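Local coordinates for protein riboflavin kinase, putative (Trypanosoma brucei, PDB 3BNW) that probably phosphorylates riboflavin with ATP to make the flavin cofactor FMN, at residues 148-151 with 152-155. Numbering follows the deposited sequence.
Sequences RDML and QKPQ
Met150 and Lys153 lie side by side, three residues apart in the chain, with their side chains pointing the same way. The Met150 chain bends twice, at chi2 (-56°) and again at chi3, which turns the methyl CE back toward the lysine. CE touches the outer half of the lysine chain, 3.5 Å from Lys153 CD. Lys153 NZ lies 3.1 Å from Met150 CE, a close approach of the amine end to a methyl group. The sulfur stands further back, with Met150 SD 4.0 Å from Lys153 NZ. A bend at chi3 of Lys153 (94°) carries its end alongside the thioether. Nearer the backbone, the aliphatic part of the lysine runs past the Met150 carbonyl, and Lys153 CG is 3.2 Å from Met150 O.

The same oxygen accepts a hydrogen bond from Lys153 N at 3.1 Å. This i to i+3 bond closes a turn near the C-terminal end of helix 133-151, ahead of the short helix 154-157. The long helix packs on the antiparallel beta-barrel of the riboflavin kinase family. Met150 and Leu151 are buried there. Met150 packs against Tyr61 and Leu151 against Trp63, both on strand 58-69. Lys153 and Gln152 are exposed.

Lys153 has an extended backbone (psi 131°), so the chain leaves the helical path here and Pro154 follows it. One further bond continues the helical i to i+4 pattern, but weakly: Gln152 N to Arg148 O, 3.3 Å and bent. The Gln152 side chain lies against the same acceptor, with Gln152 CG 3.2 Å from Arg148 O. Beyond the turn, the Met150 side chain also touches Leu156 of helix 154-157.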
loop_
_atom_site.group_PDB
_atom_site.type_symbol
_atom_site.label_atom_id
_atom_site.label_comp_id
_atom_site.label_asym_id
_atom_site.label_seq_id
_atom_site.Cartn_x
_atom_site.Cartn_y
_atom_site.Cartn_z
ATOM N N ARG A 148 -10.308 6.858 2.546
ATOM C CA ARG A 148 -11.127 6.726 3.751
ATOM C C ARG A 148 -12.616 6.584 3.446
ATOM O O ARG A 148 -13.297 5.784 4.080
ATOM C CB ARG A 148 -10.886 7.911 4.690
ATOM C CG ARG A 148 -9.538 7.827 5.357
ATOM C CD ARG A 148 -9.351 8.821 6.480
ATOM N NE ARG A 148 -8.289 8.355 7.368
ATOM C CZ ARG A 148 -7.661 9.097 8.274
ATOM N NH1 ARG A 148 -7.968 10.381 8.445
ATOM N NH2 ARG A 148 -6.708 8.544 9.016
ATOM N N ASP A 149 -13.121 7.357 2.487
ATOM C CA ASP A 149 -14.533 7.278 2.099
ATOM C C ASP A 149 -14.870 5.933 1.454
ATOM O O ASP A 149 -15.949 5.381 1.688
ATOM C CB ASP A 149 -14.908 8.430 1.153
ATOM C CG ASP A 149 -14.953 9.786 1.860
ATOM O OD1 ASP A 149 -14.869 9.830 3.109
ATOM O OD2 ASP A 149 -15.076 10.815 1.163
ATOM N N MET A 150 -13.942 5.412 0.655
ATOM C CA MET A 150 -14.133 4.125 -0.018
ATOM C C MET A 150 -14.126 2.964 0.971
ATOM O O MET A 150 -14.944 2.055 0.870
ATOM C CB MET A 150 -13.044 3.897 -1.074
ATOM C CG MET A 150 -13.095 4.847 -2.272
ATOM S SD MET A 150 -14.658 4.859 -3.166
ATOM C CE MET A 150 -14.841 3.117 -3.515
ATOM N N LEU A 151 -13.205 3.004 1.931
ATOM C CA LEU A 151 -13.040 1.909 2.892
ATOM C C LEU A 151 -14.146 1.861 3.951
ATOM O O LEU A 151 -14.270 0.864 4.666
ATOM C CB LEU A 151 -11.658 1.975 3.558
ATOM C CG LEU A 151 -10.455 1.674 2.647
ATOM C CD1 LEU A 151 -9.157 1.997 3.364
ATOM C CD2 LEU A 151 -10.446 0.229 2.165
ATOM N N GLN A 152 -14.944 2.925 4.054
ATOM C CA GLN A 152 -16.123 2.912 4.926
ATOM C C GLN A 152 -17.268 2.097 4.316
ATOM O O GLN A 152 -18.199 1.705 5.024
ATOM C CB GLN A 152 -16.601 4.338 5.234
ATOM C CG GLN A 152 -15.644 5.158 6.101
ATOM C CD GLN A 152 -15.700 4.792 7.577
ATOM O OE1 GLN A 152 -15.670 3.616 7.937
ATOM N NE2 GLN A 152 -15.765 5.806 8.440
ATOM N N LYS A 153 -17.192 1.836 3.012
ATOM C CA LYS A 153 -18.237 1.093 2.314
ATOM C C LYS A 153 -18.314 -0.334 2.867
ATOM O O LYS A 153 -17.286 -1.002 2.991
ATOM C CB LYS A 153 -17.992 1.095 0.800
ATOM C CG LYS A 153 -18.073 2.498 0.179
ATOM C CD LYS A 153 -17.475 2.582 -1.224
ATOM C CE LYS A 153 -18.517 2.398 -2.316
ATOM N NZ LYS A 153 -17.939 2.625 -3.680
ATOM N N PRO A 154 -19.532 -0.800 3.214
ATOM C CA PRO A 154 -19.714 -2.101 3.871
ATOM C C PRO A 154 -18.971 -3.251 3.188
ATOM O O PRO A 154 -18.401 -4.107 3.867
ATOM C CB PRO A 154 -21.228 -2.325 3.785
ATOM C CG PRO A 154 -21.812 -0.969 3.725
ATOM C CD PRO A 154 -20.822 -0.115 2.992
ATOM N N GLN A 155 -18.986 -3.255 1.859
ATOM C CA GLN A 155 -18.317 -4.282 1.066
ATOM C C GLN A 155 -16.810 -4.284 1.335
ATOM O O GLN A 155 -16.235 -5.327 1.654
ATOM C CB GLN A 155 -18.589 -4.042 -0.424
ATOM C CG GLN A 155 -18.313 -5.233 -1.336
ATOM C CD GLN A 155 -18.191 -4.828 -2.805
ATOM O OE1 GLN A 155 -17.445 -3.902 -3.147
ATOM N NE2 GLN A 155 -18.915 -5.528 -3.679
#